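Local coordinates for protein acetyltransferase of GNAT family (Staphylococcus aureus subsp. aureus Mu50, PDB 3D8P) that belongs to the GNAT family and probably transfers an acetyl group from acetyl-coenzyme A to a substrate not yet identified, at residues Glu8-Arg11 / Ser12-Glu15; Ile104-Cys107 / Lys108-Asn111. All blocks are in the same frame, centred on the assembly; numbering follows the deposited sequence.

Interaction 1 of 2, residues Glu8-Arg11 / Ser12-Glu15; sequences EYNR and SYKE. With ACT (acetate ion), chain D.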
loop_
_atom_site.group_PDB
_atom_site.type_symbol
_atom_site.label_atom_id
_atom_site.label_comp_id
_atom_site.label_asym_id
_atom_site.label_seq_id
_atom_site.Cartn_x
_atom_site.Cartn_y
_atom_site.Cartn_z
ATOM N N GLU A 8 -2.282 -11.553 6.838
ATOM C CA GLU A 8 -3.378 -10.680 6.544
ATOM C C GLU A 8 -3.624 -9.847 7.794
ATOM O O GLU A 8 -3.425 -10.310 8.931
ATOM C CB GLU A 8 -4.632 -11.469 6.184
ATOM C CG GLU A 8 -5.757 -10.573 5.649
ATOM C CD GLU A 8 -6.902 -11.357 5.018
ATOM O OE1 GLU A 8 -7.723 -11.936 5.768
ATOM O OE2 GLU A 8 -7.004 -11.351 3.767
ATOM N N TYR A 9 -4.030 -8.602 7.581
ATOM C CA TYR A 9 -4.438 -7.743 8.677
ATOM C C TYR A 9 -5.570 -8.434 9.449
ATOM O O TYR A 9 -6.433 -9.064 8.846
ATOM C CB TYR A 9 -4.937 -6.409 8.121
ATOM C CG TYR A 9 -5.683 -5.546 9.128
ATOM C CD1 TYR A 9 -5.000 -4.629 9.920
ATOM C CD2 TYR A 9 -7.064 -5.643 9.279
ATOM C CE1 TYR A 9 -5.651 -3.854 10.842
ATOM C CE2 TYR A 9 -7.730 -4.871 10.209
ATOM C CZ TYR A 9 -7.011 -3.964 10.973
ATOM O OH TYR A 9 -7.643 -3.180 11.895
ATOM N N ASN A 10 -5.534 -8.335 10.778
ATOM C CA ASN A 10 -6.693 -8.668 11.599
ATOM C C ASN A 10 -6.929 -7.473 12.546
ATOM O O ASN A 10 -6.018 -6.630 12.692
ATOM C CB ASN A 10 -6.587 -10.048 12.273
ATOM C CG ASN A 10 -5.610 -10.075 13.421
ATOM O OD1 ASN A 10 -5.813 -9.406 14.420
ATOM N ND2 ASN A 10 -4.576 -10.912 13.312
ATOM N N ARG A 11 -8.142 -7.375 13.107
ATOM C CA ARG A 11 -8.590 -6.227 13.934
ATOM C C ARG A 11 -7.761 -5.918 15.166
ATOM O O ARG A 11 -7.798 -4.796 15.662
ATOM C CB ARG A 11 -10.044 -6.416 14.396
ATOM C CG ARG A 11 -11.025 -6.394 13.243
ATOM C CD ARG A 11 -12.449 -6.112 13.712
ATOM N NE ARG A 11 -12.975 -7.123 14.624
ATOM C CZ ARG A 11 -13.441 -8.318 14.252
ATOM N NH1 ARG A 11 -13.390 -8.702 12.984
ATOM N NH2 ARG A 11 -13.936 -9.148 15.162
ATOM N N SER A 12 -7.034 -6.905 15.680
ATOM C CA SER A 12 -6.194 -6.672 16.844
ATOM C C SER A 12 -5.132 -5.641 16.545
ATOM O O SER A 12 -4.672 -4.952 17.448
ATOM C CB SER A 12 -5.544 -7.975 17.338
ATOM O OG SER A 12 -4.733 -8.604 16.361
ATOM N N TYR A 13 -4.770 -5.513 15.264
ATOM C CA TYR A 13 -3.687 -4.628 14.835
ATOM C C TYR A 13 -4.121 -3.201 14.534
ATOM O O TYR A 13 -3.269 -2.387 14.181
ATOM C CB TYR A 13 -2.999 -5.212 13.605
ATOM C CG TYR A 13 -2.014 -6.321 13.862
ATOM C CD1 TYR A 13 -0.746 -6.044 14.366
ATOM C CD2 TYR A 13 -2.326 -7.643 13.563
ATOM C CE1 TYR A 13 0.178 -7.053 14.580
ATOM C CE2 TYR A 13 -1.408 -8.666 13.773
ATOM C CZ TYR A 13 -0.150 -8.371 14.263
ATOM O OH TYR A 13 0.763 -9.402 14.493
ATOM N N LYS A 14 -5.412 -2.889 14.693
ATOM C CA LYS A 14 -5.937 -1.553 14.353
ATOM C C LYS A 14 -5.104 -0.390 14.880
ATOM O O LYS A 14 -4.648 0.445 14.110
ATOM C CB LYS A 14 -7.368 -1.357 14.851
ATOM C CG LYS A 14 -7.900 0.042 14.520
ATOM C CD LYS A 14 -9.374 0.195 14.827
ATOM C CE LYS A 14 -9.816 1.636 14.599
ATOM N NZ LYS A 14 -11.291 1.829 14.809
ATOM N N GLU A 15 -4.920 -0.327 16.185
ATOM C CA GLU A 15 -4.247 0.825 16.782
ATOM C C GLU A 15 -2.735 0.861 16.469
ATOM O O GLU A 15 -2.167 1.934 16.221
ATOM C CB GLU A 15 -4.533 0.894 18.296
ATOM C CG GLU A 15 -6.017 1.191 18.630
ATOM C CD GLU A 15 -6.502 2.528 18.054
ATOM O OE1 GLU A 15 -5.656 3.412 17.841
ATOM O OE2 GLU A 15 -7.708 2.690 17.782
HETATM C C ACT D . -11.224 -2.763 11.881
HETATM O O ACT D . -11.538 -3.323 10.795
HETATM O OXT ACT D . -10.035 -2.946 12.235
HETATM C CH3 ACT D . -12.177 -1.931 12.715
#
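Asn10 meets Ser12 and Tyr13 in the turn that leads from strand 5-8 into helix 14-28. Its amide oxygen accepts the backbone N-H of Ser12, with Asn10 OD1 to Ser12 N 3.1 Å and the donor in the carbonyl plane; this closes an Asx turn. Asn10 chi1 of 74° sets CG between the backbone N and the carbonyl carbon, which carries OD1 forward over the next two residues. Ser12 OG also lies 2.4 Å from Asn10 OD1, a hydrogen bond in the model whose length is doubtful. The backbone adds two successive turns: Tyr13 N to Asn10 O is 3.1 Å, and Lys14 N to Arg11 O is 3.2 Å with a nearly straight N-H...O angle of 166°. Asn10 O lies at the edge of the Tyr13 ring, in its plane, while Asn10 ND2 approaches the same ring edge at Tyr13 CE2, 3.9 Å away, with amide and ring 49° apart.

The tight side is that of Tyr9, a buried residue whose OH lies 3.4 Å from Lys14 CA; its CE1 meets Tyr13 CB more loosely, at 4.1 Å. Phe55 and Ile44 also touch Tyr9. The outer side is looser: Ser12 and Arg11 are exposed, and Arg11 sends its guanidinium to a salt bridge with Glu45, while Lys14 NZ hydrogen-bonds to the carbonyl O of Glu42. An acetate ion, probably from the crystallisation liquor, sits near Arg11 CG and Lys14 CD. Tyr9 OH donates to its OXT, again at a doubtfully short 2.4 Å, and Glu45 N supplies a second bond. Arg11 and Lys14 pass the ion with their aliphatic parts and spend their charged ends on other partners, which suggests an adventitious ion rather than a specific carboxylate site.

Interaction 2 of 2, residues Ile104-Cys107 / Lys108-Asn111; sequences IMTC and KEQN
Thr106 turns its methyl CG2 away from its own backbone N, and Gln110 (chi1 -69°) swings CG back beside its backbone N; the two side chains thus run alongside each other, and Thr106 CG2 comes 3.4 Å from Gln110 NE2, a van der Waals contact of a methyl with a polar atom. Thr106 lies in the last turn of helix 95-109 and Gln110 just past its end; this is the helix of the beta-alpha-beta crossover between the parallel strands 78-86 and 114-119, and a Schellman motif ends it here. In GNAT folds the loop entering this helix usually binds the pyrophosphate of coenzyme A; this contact is at the other end.

Two residues earlier, Ile104 and Lys108 also lie alongside. The lysine chain is extended beyond CG, and CE rests 3.8 Å from Ile104 CG2. Selenomethionine Met105, bent at its second and third torsions, instead crosses Glu109 at a slant and brings CE to 3.6 Å from Glu109 OE2, again plain van der Waals contact. The buried residues Ile104 and Cys107 both meet Ile115 and Leu161, and Thr106 touches Gln54 and Trp56 while its OG1 is satisfied by Lys102 O.

Two regular i to i+4 bonds, Lys108 N to Ile104 O at 3.0 Å and Glu109 N to Met105 O at 3.2 Å, precede a third, Gln110 N to Thr106 O, bent to 139° at the hydrogen. Asn111 (phi 58°) is the C-prime residue; its N makes a weak bond to Lys108 O. Ile112 N pairs with Cys107 O, which also takes a weak 3.2 Å bond from Gln110 N.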
loop_
_atom_site.group_PDB
_atom_site.type_symbol
_atom_site.label_atom_id
_atom_site.label_comp_id
_atom_site.label_asym_id
_atom_site.label_seq_id
_atom_site.Cartn_x
_atom_site.Cartn_y
_atom_site.Cartn_z
ATOM N N ILE A 104 0.896 -9.040 -5.765
ATOM C CA ILE A 104 0.870 -9.481 -7.171
ATOM C C ILE A 104 0.333 -10.911 -7.301
ATOM O O ILE A 104 -0.528 -11.187 -8.132
ATOM C CB ILE A 104 2.239 -9.270 -7.854
ATOM C CG1 ILE A 104 2.429 -7.765 -8.089
ATOM C CG2 ILE A 104 2.330 -10.027 -9.207
ATOM C CD1 ILE A 104 3.830 -7.389 -8.293
HETATM N N MSE A 105 0.798 -11.808 -6.444
HETATM C CA MSE A 105 0.317 -13.193 -6.449
HETATM C C MSE A 105 -1.185 -13.267 -6.166
HETATM O O MSE A 105 -1.903 -14.023 -6.808
HETATM C CB MSE A 105 1.072 -13.991 -5.396
HETATM C CG MSE A 105 0.718 -15.441 -5.327
HETATM SE SE MSE A 105 0.795 -16.072 -3.466
HETATM C CE MSE A 105 -0.747 -15.072 -2.713
ATOM N N THR A 106 -1.658 -12.482 -5.197
ATOM C CA THR A 106 -3.077 -12.484 -4.835
ATOM C C THR A 106 -3.925 -11.880 -5.955
ATOM O O THR A 106 -5.037 -12.328 -6.206
ATOM C CB THR A 106 -3.308 -11.760 -3.478
ATOM O OG1 THR A 106 -2.378 -12.269 -2.509
ATOM C CG2 THR A 106 -4.766 -11.923 -2.960
ATOM N N CYS A 107 -3.399 -10.866 -6.632
ATOM C CA CYS A 107 -4.084 -10.264 -7.765
ATOM C C CYS A 107 -4.247 -11.274 -8.900
ATOM O O CYS A 107 -5.284 -11.308 -9.568
ATOM C CB CYS A 107 -3.290 -9.066 -8.297
ATOM S SG CYS A 107 -3.354 -7.609 -7.302
ATOM N N LYS A 108 -3.224 -12.091 -9.129
ATOM C CA LYS A 108 -3.311 -13.107 -10.166
ATOM C C LYS A 108 -4.412 -14.123 -9.861
ATOM O O LYS A 108 -5.189 -14.486 -10.751
ATOM C CB LYS A 108 -1.951 -13.772 -10.400
ATOM C CG LYS A 108 -0.970 -12.775 -11.039
ATOM C CD LYS A 108 0.408 -13.366 -11.291
ATOM C CE LYS A 108 1.351 -12.365 -12.005
ATOM N NZ LYS A 108 2.710 -12.992 -12.165
ATOM N N GLU A 109 -4.502 -14.565 -8.607
ATOM C CA GLU A 109 -5.563 -15.482 -8.216
ATOM C C GLU A 109 -6.936 -14.847 -8.413
ATOM O O GLU A 109 -7.892 -15.529 -8.754
ATOM C CB GLU A 109 -5.455 -15.882 -6.741
ATOM C CG GLU A 109 -4.229 -16.681 -6.350
ATOM C CD GLU A 109 -4.054 -16.753 -4.828
ATOM O OE1 GLU A 109 -4.896 -16.196 -4.083
ATOM O OE2 GLU A 109 -3.057 -17.348 -4.376
ATOM N N GLN A 110 -7.037 -13.543 -8.189
ATOM C CA GLN A 110 -8.325 -12.864 -8.236
ATOM C C GLN A 110 -8.668 -12.201 -9.572
ATOM O O GLN A 110 -9.634 -11.452 -9.647
ATOM C CB GLN A 110 -8.419 -11.887 -7.067
ATOM C CG GLN A 110 -8.506 -12.635 -5.727
ATOM C CD GLN A 110 -8.422 -11.734 -4.514
ATOM O OE1 GLN A 110 -8.596 -10.514 -4.607
ATOM N NE2 GLN A 110 -8.152 -12.340 -3.351
ATOM N N ASN A 111 -7.913 -12.523 -10.621
ATOM C CA ASN A 111 -8.130 -11.977 -11.979
ATOM C C ASN A 111 -8.066 -10.449 -12.104
ATOM O O ASN A 111 -8.869 -9.827 -12.815
ATOM C CB ASN A 111 -9.448 -12.530 -12.545
ATOM C CG ASN A 111 -9.418 -14.043 -12.675
ATOM O OD1 ASN A 111 -8.574 -14.592 -13.391
ATOM N ND2 ASN A 111 -10.323 -14.730 -11.962
#

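Coming from the N terminus, strand 5-8 runs into interaction 1, which closes the short turn that starts helix 14-28. Past helices 14-28 and 44-49 the chain builds the antiparallel strands 54-59, 65-73 and 78-86; helix 95-109 then ends in interaction 2, and the chain returns to the sheet through strand 114-119. Each contact is local and the two follow in series, neither nested nor crossed. The centres of interactions 1 and 2 are 22 Å apart, and the nearest atoms of interactions 1 and 2 are about 7 Å apart. Strand 54-59 relates them: Tyr9 and Tyr13 pack on it from interaction 1, Thr106 and Cys107 from interaction 2, and Trp56 meets both Glu8 and Thr106.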